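PDB 4Q9D: benzoylformate decarboxylase from Mycobacterium smegmatis, which belongs to the thiamine pyrophosphate-dependent enzyme family, holds a magnesium ion, and has a Rossmann-like central domain flanked in sequence by two cofactor-binding-type domains. Local coordinates for residues E195-A200 against E327-P332; P203-G208 against L269-G274; I221-K226 against S323-L328; E225-P230 against D333-P338. All blocks are in the same frame, centred on the assembly; numbering follows the deposited sequence.

Contact 1 (E195-A200 against E327-P332); sequences ERINAA and ELIDTP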
loop_
_atom_site.group_PDB
_atom_site.type_symbol
_atom_site.label_atom_id
_atom_site.label_comp_id
_atom_site.label_asym_id
_atom_site.label_seq_id
_atom_site.Cartn_x
_atom_site.Cartn_y
_atom_site.Cartn_z
ATOM N N GLU B 195 -36.255 -8.661 -21.210
ATOM C CA GLU B 195 -37.417 -9.483 -20.928
ATOM C C GLU B 195 -38.002 -9.108 -19.571
ATOM O O GLU B 195 -39.215 -9.073 -19.410
ATOM C CB GLU B 195 -37.071 -10.977 -20.953
ATOM C CG GLU B 195 -37.031 -11.609 -22.340
ATOM C CD GLU B 195 -38.347 -11.433 -23.118
ATOM O OE1 GLU B 195 -39.441 -11.394 -22.492
ATOM O OE2 GLU B 195 -38.283 -11.316 -24.365
ATOM N N ARG B 196 -37.143 -8.841 -18.591
ATOM C CA ARG B 196 -37.622 -8.519 -17.248
ATOM C C ARG B 196 -38.337 -7.153 -17.285
ATOM O O ARG B 196 -39.323 -6.921 -16.585
ATOM C CB ARG B 196 -36.453 -8.481 -16.260
ATOM C CG ARG B 196 -36.820 -7.932 -14.868
ATOM C CD ARG B 196 -37.705 -8.936 -14.131
ATOM N NE ARG B 196 -38.238 -8.448 -12.866
ATOM C CZ ARG B 196 -39.331 -7.698 -12.765
ATOM N NH1 ARG B 196 -39.989 -7.344 -13.871
ATOM N NH2 ARG B 196 -39.764 -7.309 -11.563
ATOM N N ILE B 197 -37.815 -6.258 -18.106
ATOM C CA ILE B 197 -38.383 -4.929 -18.274
ATOM C C ILE B 197 -39.762 -5.045 -18.955
ATOM O O ILE B 197 -40.698 -4.369 -18.562
ATOM C CB ILE B 197 -37.418 -4.028 -19.079
ATOM C CG1 ILE B 197 -36.164 -3.668 -18.235
ATOM C CG2 ILE B 197 -38.116 -2.738 -19.600
ATOM C CD1 ILE B 197 -35.087 -2.985 -19.091
ATOM N N ASN B 198 -39.885 -5.912 -19.960
ATOM C CA ASN B 198 -41.150 -6.072 -20.671
ATOM C C ASN B 198 -42.230 -6.550 -19.721
ATOM O O ASN B 198 -43.397 -6.217 -19.880
ATOM C CB ASN B 198 -41.022 -7.113 -21.768
ATOM C CG ASN B 198 -40.262 -6.625 -22.956
ATOM O OD1 ASN B 198 -40.152 -5.416 -23.219
ATOM N ND2 ASN B 198 -39.738 -7.576 -23.716
ATOM N N ALA B 199 -41.818 -7.322 -18.718
ATOM C CA ALA B 199 -42.745 -7.914 -17.769
ATOM C C ALA B 199 -43.192 -6.959 -16.676
ATOM O O ALA B 199 -44.153 -7.251 -15.975
ATOM C CB ALA B 199 -42.127 -9.145 -17.138
ATOM N N ALA B 200 -42.482 -5.849 -16.481
ATOM C CA ALA B 200 -42.856 -4.930 -15.409
ATOM C C ALA B 200 -44.220 -4.285 -15.679
ATOM O O ALA B 200 -44.542 -3.948 -16.813
ATOM C CB ALA B 200 -41.794 -3.837 -15.236
ATOM N N GLU B 327 -34.149 -1.253 -29.013
ATOM C CA GLU B 327 -34.484 -2.304 -29.962
ATOM C C GLU B 327 -35.077 -3.535 -29.316
ATOM O O GLU B 327 -35.962 -4.131 -29.898
ATOM C CB GLU B 327 -33.276 -2.679 -30.817
ATOM C CG GLU B 327 -32.859 -1.530 -31.697
ATOM C CD GLU B 327 -31.491 -1.723 -32.321
ATOM O OE1 GLU B 327 -30.813 -2.718 -31.981
ATOM O OE2 GLU B 327 -31.089 -0.873 -33.155
ATOM N N LEU B 328 -34.633 -3.905 -28.112
ATOM C CA LEU B 328 -35.088 -5.167 -27.513
ATOM C C LEU B 328 -36.440 -5.103 -26.818
ATOM O O LEU B 328 -37.169 -6.085 -26.826
ATOM C CB LEU B 328 -34.061 -5.749 -26.532
ATOM C CG LEU B 328 -32.671 -6.133 -27.052
ATOM C CD1 LEU B 328 -31.710 -6.265 -25.874
ATOM C CD2 LEU B 328 -32.737 -7.441 -27.790
ATOM N N ILE B 329 -36.774 -3.979 -26.180
ATOM C CA ILE B 329 -38.022 -3.951 -25.429
ATOM C C ILE B 329 -39.281 -3.793 -26.328
ATOM O O ILE B 329 -39.234 -3.206 -27.417
ATOM C CB ILE B 329 -38.040 -2.882 -24.288
ATOM C CG1 ILE B 329 -38.035 -1.476 -24.863
ATOM C CG2 ILE B 329 -36.871 -3.078 -23.302
ATOM C CD1 ILE B 329 -38.638 -0.452 -23.906
ATOM N N ASP B 330 -40.397 -4.326 -25.840
ATOM C CA ASP B 330 -41.702 -4.116 -26.449
ATOM C C ASP B 330 -42.149 -2.687 -26.220
ATOM O O ASP B 330 -41.820 -2.082 -25.199
ATOM C CB ASP B 330 -42.721 -5.036 -25.782
ATOM C CG ASP B 330 -42.441 -6.481 -26.049
ATOM O OD1 ASP B 330 -41.859 -6.755 -27.129
ATOM O OD2 ASP B 330 -42.795 -7.332 -25.191
ATOM N N THR B 331 -42.914 -2.151 -27.160
ATOM C CA THR B 331 -43.681 -0.936 -26.901
ATOM C C THR B 331 -44.764 -1.288 -25.874
ATOM O O THR B 331 -45.533 -2.240 -26.062
ATOM C CB THR B 331 -44.297 -0.396 -28.196
ATOM O OG1 THR B 331 -43.243 -0.043 -29.102
ATOM C CG2 THR B 331 -45.127 0.824 -27.917
ATOM N N PRO B 332 -44.779 -0.575 -24.740
ATOM C CA PRO B 332 -45.732 -0.935 -23.686
ATOM C C PRO B 332 -47.144 -0.686 -24.190
ATOM O O PRO B 332 -47.349 0.219 -25.013
ATOM C CB PRO B 332 -45.405 0.049 -22.554
ATOM C CG PRO B 332 -44.023 0.572 -22.872
ATOM C CD PRO B 332 -43.948 0.582 -24.374
HETATM O O HOH W 1 -41.608 -3.079 -22.673
#

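Contact 2 (P203-G208 against L269-G274); sequences PMLVLG and LVVVVG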
loop_
_atom_site.group_PDB
_atom_site.type_symbol
_atom_site.label_atom_id
_atom_site.label_comp_id
_atom_site.label_asym_id
_atom_site.label_seq_id
_atom_site.Cartn_x
_atom_site.Cartn_y
_atom_site.Cartn_z
ATOM N N PRO B 203 -42.689 0.180 -14.168
ATOM C CA PRO B 203 -41.243 0.373 -14.101
ATOM C C PRO B 203 -40.885 1.832 -13.841
ATOM O O PRO B 203 -41.682 2.742 -14.061
ATOM C CB PRO B 203 -40.774 -0.038 -15.491
ATOM C CG PRO B 203 -41.931 0.279 -16.381
ATOM C CD PRO B 203 -43.176 0.066 -15.555
ATOM N N MET B 204 -39.671 2.045 -13.352
ATOM C CA MET B 204 -39.121 3.384 -13.253
ATOM C C MET B 204 -37.687 3.363 -13.764
ATOM O O MET B 204 -36.962 2.390 -13.549
ATOM C CB MET B 204 -39.184 3.881 -11.789
ATOM C CG MET B 204 -38.678 5.319 -11.619
ATOM S SD MET B 204 -36.920 5.362 -11.101
ATOM C CE MET B 204 -37.139 4.801 -9.413
ATOM N N LEU B 205 -37.273 4.442 -14.414
ATOM C CA LEU B 205 -35.964 4.503 -15.015
ATOM C C LEU B 205 -35.121 5.574 -14.330
ATOM O O LEU B 205 -35.604 6.679 -14.094
ATOM C CB LEU B 205 -36.095 4.817 -16.502
ATOM C CG LEU B 205 -34.784 5.005 -17.268
ATOM C CD1 LEU B 205 -33.988 3.679 -17.248
ATOM C CD2 LEU B 205 -35.064 5.458 -18.697
ATOM N N VAL B 206 -33.869 5.233 -14.006
ATOM C CA VAL B 206 -32.905 6.198 -13.470
ATOM C C VAL B 206 -31.765 6.327 -14.462
ATOM O O VAL B 206 -31.166 5.324 -14.838
ATOM C CB VAL B 206 -32.313 5.757 -12.091
ATOM C CG1 VAL B 206 -31.413 6.839 -11.535
ATOM C CG2 VAL B 206 -33.422 5.415 -11.084
ATOM N N LEU B 207 -31.481 7.558 -14.884
ATOM C CA LEU B 207 -30.397 7.853 -15.807
ATOM C C LEU B 207 -29.398 8.741 -15.081
ATOM O O LEU B 207 -29.676 9.910 -14.785
ATOM C CB LEU B 207 -30.910 8.555 -17.086
ATOM C CG LEU B 207 -31.835 7.732 -18.017
ATOM C CD1 LEU B 207 -32.402 8.581 -19.172
ATOM C CD2 LEU B 207 -31.123 6.496 -18.586
ATOM N N GLY B 208 -28.229 8.170 -14.798
ATOM C CA GLY B 208 -27.198 8.832 -14.019
ATOM C C GLY B 208 -26.088 9.425 -14.875
ATOM O O GLY B 208 -26.143 9.393 -16.111
ATOM N N LEU B 269 -40.421 -2.398 -10.664
ATOM C CA LEU B 269 -39.067 -2.570 -11.210
ATOM C C LEU B 269 -38.364 -1.223 -11.391
ATOM O O LEU B 269 -38.917 -0.300 -12.006
ATOM C CB LEU B 269 -39.107 -3.292 -12.555
ATOM C CG LEU B 269 -37.750 -3.471 -13.244
ATOM C CD1 LEU B 269 -36.915 -4.512 -12.494
ATOM C CD2 LEU B 269 -37.922 -3.874 -14.706
ATOM N N VAL B 270 -37.158 -1.110 -10.829
ATOM C CA VAL B 270 -36.310 0.070 -11.040
ATOM C C VAL B 270 -35.175 -0.308 -11.986
ATOM O O VAL B 270 -34.442 -1.277 -11.746
ATOM C CB VAL B 270 -35.761 0.630 -9.708
ATOM C CG1 VAL B 270 -34.954 1.920 -9.978
ATOM C CG2 VAL B 270 -36.919 0.922 -8.774
ATOM N N VAL B 271 -35.065 0.427 -13.083
ATOM C CA VAL B 271 -33.981 0.223 -14.020
ATOM C C VAL B 271 -32.948 1.340 -13.866
ATOM O O VAL B 271 -33.221 2.489 -14.188
ATOM C CB VAL B 271 -34.491 0.204 -15.447
ATOM C CG1 VAL B 271 -33.327 -0.063 -16.393
ATOM C CG2 VAL B 271 -35.602 -0.871 -15.593
ATOM N N VAL B 272 -31.774 0.999 -13.351
ATOM C CA VAL B 272 -30.755 2.010 -13.077
ATOM C C VAL B 272 -29.610 1.946 -14.080
ATOM O O VAL B 272 -28.839 0.973 -14.098
ATOM C CB VAL B 272 -30.175 1.843 -11.658
ATOM C CG1 VAL B 272 -29.147 2.949 -11.406
ATOM C CG2 VAL B 272 -31.320 1.877 -10.613
ATOM N N VAL B 273 -29.496 2.978 -14.900
ATOM C CA VAL B 273 -28.503 2.996 -15.963
ATOM C C VAL B 273 -27.552 4.123 -15.694
ATOM O O VAL B 273 -27.950 5.276 -15.664
ATOM C CB VAL B 273 -29.139 3.192 -17.370
ATOM C CG1 VAL B 273 -28.070 3.118 -18.448
ATOM C CG2 VAL B 273 -30.210 2.133 -17.634
ATOM N N GLY B 274 -26.285 3.805 -15.454
ATOM C CA GLY B 274 -25.309 4.877 -15.342
ATOM C C GLY B 274 -25.328 5.711 -14.085
ATOM O O GLY B 274 -24.717 6.786 -14.056
#

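Contact 3 (I221-K226 against S323-L328); sequences IEFAEK and SRLTEL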
loop_
_atom_site.group_PDB
_atom_site.type_symbol
_atom_site.label_atom_id
_atom_site.label_comp_id
_atom_site.label_asym_id
_atom_site.label_seq_id
_atom_site.Cartn_x
_atom_site.Cartn_y
_atom_site.Cartn_z
ATOM N N ILE B 221 -32.926 9.414 -24.118
ATOM C CA ILE B 221 -34.252 9.962 -24.423
ATOM C C ILE B 221 -35.089 8.984 -25.252
ATOM O O ILE B 221 -36.251 8.714 -24.945
ATOM C CB ILE B 221 -34.118 11.272 -25.195
ATOM C CG1 ILE B 221 -33.645 12.387 -24.252
ATOM C CG2 ILE B 221 -35.471 11.649 -25.877
ATOM C CD1 ILE B 221 -33.171 13.623 -25.015
ATOM N N GLU B 222 -34.477 8.430 -26.293
ATOM C CA GLU B 222 -35.162 7.480 -27.155
ATOM C C GLU B 222 -35.631 6.248 -26.376
ATOM O O GLU B 222 -36.772 5.789 -26.527
ATOM C CB GLU B 222 -34.254 7.080 -28.325
ATOM C CG GLU B 222 -34.954 6.174 -29.337
ATOM C CD GLU B 222 -34.024 5.694 -30.443
ATOM O OE1 GLU B 222 -32.788 5.720 -30.247
ATOM O OE2 GLU B 222 -34.533 5.286 -31.503
ATOM N N PHE B 223 -34.770 5.719 -25.515
ATOM C CA PHE B 223 -35.189 4.608 -24.669
ATOM C C PHE B 223 -36.288 5.017 -23.686
ATOM O O PHE B 223 -37.260 4.297 -23.484
ATOM C CB PHE B 223 -34.009 3.998 -23.901
ATOM C CG PHE B 223 -34.415 2.855 -23.006
ATOM C CD1 PHE B 223 -34.754 1.622 -23.543
ATOM C CD2 PHE B 223 -34.474 3.019 -21.639
ATOM C CE1 PHE B 223 -35.143 0.570 -22.720
ATOM C CE2 PHE B 223 -34.836 1.979 -20.822
ATOM C CZ PHE B 223 -35.190 0.751 -21.366
ATOM N N ALA B 224 -36.112 6.162 -23.044
ATOM C CA ALA B 224 -37.049 6.578 -22.014
ATOM C C ALA B 224 -38.432 6.781 -22.637
ATOM O O ALA B 224 -39.450 6.426 -22.037
ATOM C CB ALA B 224 -36.572 7.872 -21.346
ATOM N N GLU B 225 -38.460 7.339 -23.847
ATOM C CA GLU B 225 -39.743 7.609 -24.523
ATOM C C GLU B 225 -40.474 6.330 -24.959
ATOM O O GLU B 225 -41.679 6.216 -24.783
ATOM C CB GLU B 225 -39.555 8.572 -25.693
ATOM C CG GLU B 225 -39.288 10.008 -25.217
ATOM C CD GLU B 225 -39.127 10.966 -26.380
ATOM O OE1 GLU B 225 -39.132 10.469 -27.519
ATOM O OE2 GLU B 225 -38.976 12.198 -26.158
ATOM N N LYS B 226 -39.740 5.350 -25.469
ATOM C CA LYS B 226 -40.340 4.048 -25.723
ATOM C C LYS B 226 -40.858 3.372 -24.465
ATOM O O LYS B 226 -41.959 2.829 -24.451
ATOM C CB LYS B 226 -39.372 3.118 -26.430
ATOM C CG LYS B 226 -40.028 1.793 -26.813
ATOM C CD LYS B 226 -39.144 1.075 -27.824
ATOM C CE LYS B 226 -39.755 -0.269 -28.257
ATOM N NZ LYS B 226 -38.932 -0.880 -29.326
ATOM N N SER B 323 -29.219 2.123 -26.546
ATOM C CA SER B 323 -29.583 1.906 -27.946
ATOM C C SER B 323 -30.094 0.500 -28.161
ATOM O O SER B 323 -31.096 0.290 -28.831
ATOM C CB SER B 323 -28.379 2.110 -28.868
ATOM O OG SER B 323 -27.913 3.431 -28.731
ATOM N N ARG B 324 -29.386 -0.467 -27.597
ATOM C CA ARG B 324 -29.761 -1.854 -27.777
ATOM C C ARG B 324 -31.073 -2.214 -27.048
ATOM O O ARG B 324 -31.918 -2.922 -27.581
ATOM C CB ARG B 324 -28.596 -2.760 -27.359
ATOM C CG ARG B 324 -28.787 -4.204 -27.718
ATOM C CD ARG B 324 -28.837 -4.444 -29.232
ATOM N NE ARG B 324 -29.579 -5.672 -29.528
ATOM C CZ ARG B 324 -30.257 -5.879 -30.649
ATOM N NH1 ARG B 324 -30.271 -4.938 -31.585
ATOM N NH2 ARG B 324 -30.919 -7.022 -30.840
ATOM N N LEU B 325 -31.232 -1.723 -25.828
ATOM C CA LEU B 325 -32.452 -1.938 -25.071
ATOM C C LEU B 325 -33.681 -1.397 -25.799
ATOM O O LEU B 325 -34.725 -2.017 -25.780
ATOM C CB LEU B 325 -32.338 -1.277 -23.695
ATOM C CG LEU B 325 -31.544 -2.099 -22.675
ATOM C CD1 LEU B 325 -31.328 -1.280 -21.406
ATOM C CD2 LEU B 325 -32.304 -3.400 -22.380
ATOM N N THR B 326 -33.544 -0.225 -26.406
ATOM C CA THR B 326 -34.608 0.331 -27.222
ATOM C C THR B 326 -35.086 -0.697 -28.254
ATOM O O THR B 326 -36.275 -0.997 -28.342
ATOM C CB THR B 326 -34.134 1.589 -27.942
ATOM O OG1 THR B 326 -33.784 2.574 -26.967
ATOM C CG2 THR B 326 -35.244 2.129 -28.830
ATOM N N GLU B 327 -34.149 -1.253 -29.013
ATOM C CA GLU B 327 -34.484 -2.304 -29.962
ATOM C C GLU B 327 -35.077 -3.535 -29.316
ATOM O O GLU B 327 -35.962 -4.131 -29.898
ATOM C CB GLU B 327 -33.276 -2.679 -30.817
ATOM C CG GLU B 327 -32.859 -1.530 -31.697
ATOM C CD GLU B 327 -31.491 -1.723 -32.321
ATOM O OE1 GLU B 327 -30.813 -2.718 -31.981
ATOM O OE2 GLU B 327 -31.089 -0.873 -33.155
ATOM N N LEU B 328 -34.633 -3.905 -28.112
ATOM C CA LEU B 328 -35.088 -5.167 -27.513
ATOM C C LEU B 328 -36.440 -5.103 -26.818
ATOM O O LEU B 328 -37.169 -6.085 -26.826
ATOM C CB LEU B 328 -34.061 -5.749 -26.532
ATOM C CG LEU B 328 -32.671 -6.133 -27.052
ATOM C CD1 LEU B 328 -31.710 -6.265 -25.874
ATOM C CD2 LEU B 328 -32.737 -7.441 -27.790
#

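Contact 4 (E225-P230 against D333-P338); sequences EKLGAP and DDRVPP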
loop_
_atom_site.group_PDB
_atom_site.type_symbol
_atom_site.label_atom_id
_atom_site.label_comp_id
_atom_site.label_asym_id
_atom_site.label_seq_id
_atom_site.Cartn_x
_atom_site.Cartn_y
_atom_site.Cartn_z
ATOM N N GLU B 225 -38.460 7.339 -23.847
ATOM C CA GLU B 225 -39.743 7.609 -24.523
ATOM C C GLU B 225 -40.474 6.330 -24.959
ATOM O O GLU B 225 -41.679 6.216 -24.783
ATOM C CB GLU B 225 -39.555 8.572 -25.693
ATOM C CG GLU B 225 -39.288 10.008 -25.217
ATOM C CD GLU B 225 -39.127 10.966 -26.380
ATOM O OE1 GLU B 225 -39.132 10.469 -27.519
ATOM O OE2 GLU B 225 -38.976 12.198 -26.158
ATOM N N LYS B 226 -39.740 5.350 -25.469
ATOM C CA LYS B 226 -40.340 4.048 -25.723
ATOM C C LYS B 226 -40.858 3.372 -24.465
ATOM O O LYS B 226 -41.959 2.829 -24.451
ATOM C CB LYS B 226 -39.372 3.118 -26.430
ATOM C CG LYS B 226 -40.028 1.793 -26.813
ATOM C CD LYS B 226 -39.144 1.075 -27.824
ATOM C CE LYS B 226 -39.755 -0.269 -28.257
ATOM N NZ LYS B 226 -38.932 -0.880 -29.326
ATOM N N LEU B 227 -40.057 3.358 -23.413
ATOM C CA LEU B 227 -40.493 2.683 -22.196
ATOM C C LEU B 227 -41.702 3.384 -21.541
ATOM O O LEU B 227 -42.577 2.728 -20.988
ATOM C CB LEU B 227 -39.341 2.579 -21.209
ATOM C CG LEU B 227 -39.674 1.922 -19.875
ATOM C CD1 LEU B 227 -40.142 0.495 -20.105
ATOM C CD2 LEU B 227 -38.464 1.974 -18.924
ATOM N N GLY B 228 -41.739 4.710 -21.607
ATOM C CA GLY B 228 -42.867 5.476 -21.094
ATOM C C GLY B 228 -42.901 5.599 -19.578
ATOM O O GLY B 228 -43.914 6.017 -19.003
ATOM N N ALA B 229 -41.802 5.229 -18.914
ATOM C CA ALA B 229 -41.761 5.257 -17.443
ATOM C C ALA B 229 -41.255 6.613 -16.932
ATOM O O ALA B 229 -40.625 7.367 -17.670
ATOM C CB ALA B 229 -40.884 4.096 -16.902
ATOM N N PRO B 230 -41.529 6.933 -15.662
ATOM C CA PRO B 230 -40.899 8.137 -15.122
ATOM C C PRO B 230 -39.384 7.954 -15.089
ATOM O O PRO B 230 -38.900 6.849 -14.853
ATOM C CB PRO B 230 -41.429 8.214 -13.688
ATOM C CG PRO B 230 -42.093 6.903 -13.410
ATOM C CD PRO B 230 -42.452 6.284 -14.717
ATOM N N ASP B 333 -48.096 -1.485 -23.726
ATOM C CA ASP B 333 -49.488 -1.280 -24.101
ATOM C C ASP B 333 -50.107 -0.254 -23.183
ATOM O O ASP B 333 -50.271 -0.497 -21.975
ATOM C CB ASP B 333 -50.279 -2.582 -24.033
ATOM C CG ASP B 333 -50.026 -3.470 -25.224
ATOM O OD1 ASP B 333 -49.926 -2.930 -26.353
ATOM O OD2 ASP B 333 -49.919 -4.702 -25.030
ATOM N N ASP B 334 -50.418 0.898 -23.770
ATOM C CA ASP B 334 -51.120 1.977 -23.086
ATOM C C ASP B 334 -50.579 2.271 -21.685
ATOM O O ASP B 334 -51.344 2.261 -20.721
ATOM C CB ASP B 334 -52.621 1.657 -23.001
ATOM C CG ASP B 334 -53.233 1.330 -24.361
ATOM O OD1 ASP B 334 -53.748 2.259 -25.021
ATOM O OD2 ASP B 334 -53.203 0.145 -24.766
ATOM N N ARG B 335 -49.274 2.517 -21.562
ATOM C CA ARG B 335 -48.697 2.866 -20.254
ATOM C C ARG B 335 -49.207 4.237 -19.815
ATOM O O ARG B 335 -49.175 5.206 -20.587
ATOM C CB ARG B 335 -47.158 2.835 -20.288
ATOM C CG ARG B 335 -46.457 3.377 -19.031
ATOM C CD ARG B 335 -45.062 2.725 -18.829
ATOM N NE ARG B 335 -45.184 1.299 -18.511
ATOM C CZ ARG B 335 -44.396 0.340 -18.999
ATOM N NH1 ARG B 335 -43.401 0.646 -19.824
ATOM N NH2 ARG B 335 -44.597 -0.933 -18.653
ATOM N N VAL B 336 -49.695 4.307 -18.581
ATOM C CA VAL B 336 -50.163 5.575 -18.013
ATOM C C VAL B 336 -49.042 6.611 -17.826
ATOM O O VAL B 336 -48.077 6.368 -17.076
ATOM C CB VAL B 336 -50.887 5.372 -16.652
ATOM C CG1 VAL B 336 -49.997 4.601 -15.665
ATOM C CG2 VAL B 336 -51.319 6.719 -16.071
ATOM N N PRO B 337 -49.177 7.773 -18.498
ATOM C CA PRO B 337 -48.247 8.898 -18.364
ATOM C C PRO B 337 -47.972 9.207 -16.901
ATOM O O PRO B 337 -48.897 9.327 -16.100
ATOM C CB PRO B 337 -49.002 10.058 -19.014
ATOM C CG PRO B 337 -49.841 9.403 -20.044
ATOM C CD PRO B 337 -50.287 8.094 -19.413
ATOM N N PRO B 338 -46.693 9.297 -16.539
ATOM C CA PRO B 338 -46.394 9.634 -15.147
ATOM C C PRO B 338 -46.960 11.024 -14.812
ATOM O O PRO B 338 -47.082 11.876 -15.702
ATOM C CB PRO B 338 -44.864 9.621 -15.099
ATOM C CG PRO B 338 -44.423 9.833 -16.486
ATOM C CD PRO B 338 -45.493 9.256 -17.389
HETATM O O HOH W 2 -45.449 5.515 -16.463
#

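Contact 1 (E195-A200 against E327-P332)
Asn198, near the C-terminal end of helix 187-199, meets the turn that follows helix 318-328 at Ile329 and Asp330, a small example of a helix side chain accepting a bond from the backbone of a loop. The polar part centres on one oxygen. Asn198 OD1 accepts Asp330 N at 2.8 Å, with an N-H...O angle of 161° and the donor tilted out of the carbonyl plane. A water gives a second bond to the same OD1 and another, of 2.7 Å, to Asp330 O, closing a small ring through the backbone of Asp330. CG of Asn198 is anti to the carbonyl carbon, beside the backbone N (chi1 -75°), and this carries the amide across to the turn. Flat groups then stack: the Asn198 amide and the Asp330 carboxylate are nearly parallel, 7° apart, but ND2 and OD2, 3.4 Å from each other, are too poorly angled to bond. The apolar part is small. Ile197 CG2 touches Ile329 CG2 at 3.9 Å, the two branches meeting at a slant. Ile329 also reaches Ala194 of helix 187-199 and Phe223 and Leu227 of helix 217-227, while Ile197 turns inward to Leu269 and Val271 of strand 269-273 and Leu296 of strand 294-299.

Contact 2 (P203-G208 against L269-G274)
Met204 CG is anti to the backbone N (chi1 -177°) and the chain then bends at chi2 and chi3, which lays CE against Val270 CG1 at 3.7 Å. In Leu205 a chi2 of 64° swings CD1 over the neighbouring strand, 3.4 Å from Val271 O and in contact with Val271 CG1 and Val273 CG2. These pairs join the two central strands of the six-stranded parallel sheet of a Rossmann-like domain. Because the strand order is 3-2-1-4-5-6, strands 203-207 and 269-273 flank the topological switch point, from which the sheet is built outward in both directions. Their register is unbroken from Pro203 and Leu269 onward. Met204 N donates to Leu269 O, Met204 O accepts Val271 N, and Val206 pairs likewise with Val271 O and Val273 N, all four bonds between 2.8 and 2.9 Å. Leu205 uses its backbone instead on Pro230 and His232, and Val270 on Asp294 and Leu296, so each strand is bonded on both edges. On the face bearing Met204 and Val270, Val206 CG2 touches Val270 CG1 (4.0 Å) and Val272 CG2 (4.1 Å). On the other face, Leu205, Leu207 and Val273 pack on helices 217-227 and 318-328. Where the strands end, Gly208 N still donates to Val273 O at 3.0 Å, in the carbonyl plane.

Contact 3 (I221-K226 against S323-L328)
Thr326 sits between Phe223, Glu222 and Lys226, and through it helix 318-328 packs against helix 217-227. Both helices lie on one face of the Rossmann-like sheet and run in roughly the same direction, their short segments 8.8 Å apart at an angle of 27°. In the first shell, Lys226 reaches across with its chain extended to the end, and NZ donates to Thr326 O at 2.8 Å, tilted 23° from the carbonyl plane. Deeper toward the sheet, the Phe223 ring leans past Thr326, whose CA lies in the ring plane at its edge, and CE1 packs on Leu325 CB at 3.5 Å. Further out, the Phe223 ring also packs on Leu205 of strand 203-207 and on Ile329. Lys226 NZ has a further, weak bond to Ile329 O, so the ammonium sits by two carbonyls, of Thr326 in the last turn and, weakly, of Ile329 just past the helix, where its charge would be favoured by the helix dipole. Thr326 OG1 is bonded within its own helix to Leu322 O, and that rotation rests the oxygen 3.4 Å from Phe223 CB while turning CG2 toward Glu222 CG, 4.1 Å away.

Contact 4 (E225-P230 against D333-P338)
Gly228 leaves helix 217-227 with a positive phi of 76°, and residues 227-230 run 23° from the direction of residues 335-338, Pro230 CA ending 5.7 Å from Pro338 CA. Arg335 lies against that turn. CG anti to the backbone N (chi1 172°) and a nearly extended chi2 carry CD to 3.5 Å from Gly228 O; the bend at chi3 then turns the guanidinium toward Leu227 O. There NH1 donates to Leu227 O, lying in the carbonyl plane with the oxygen close to the guanidinium plane; the modelled 2.5 Å is very short, and the exact length is doubtful. Alongside, NH1 also rests against Leu227 CD1. In the Rossmann-like domain this turn feeds from the helix into strand 231-233, next to strand 203-207, while residues 333-338 belong to the connection leading away after helix 318-328. A cationic group at the C-terminal end of a helix would be expected to suit the carbonyls there. Arg335 also touches Pro203 of the sheet. Further along, proline meets proline at a slant, Pro230 CB to Pro338 CB at 4.0 Å. One water donates to both Gly228 O (3.0 Å) and Val336 O (2.8 Å), spanning the two backbones between Arg335 and Pro338.

The four contacts show how chemistry follows depth in one Rossmann-like domain. Contact 2 is the core, wholly buried, and relies on a regular backbone ladder with aliphatic packing. Contact 3 lies one layer out, where the helices meet over the sheet, and mixes an aromatic inner side with a lysine at its outer rim. Contacts 1, 3 and 4 are all partly buried, with 1 and 4 farther from the chain's centre; each of these two has a single direct hydrogen bond between a loop and a helix or its end, and each recruits a bridging water. Contacts 1 and 3 share helix 318-328, contacts 3 and 4 share helix 217-227, and the backbones of contacts 2 and 4 join where Leu205 meets Pro230.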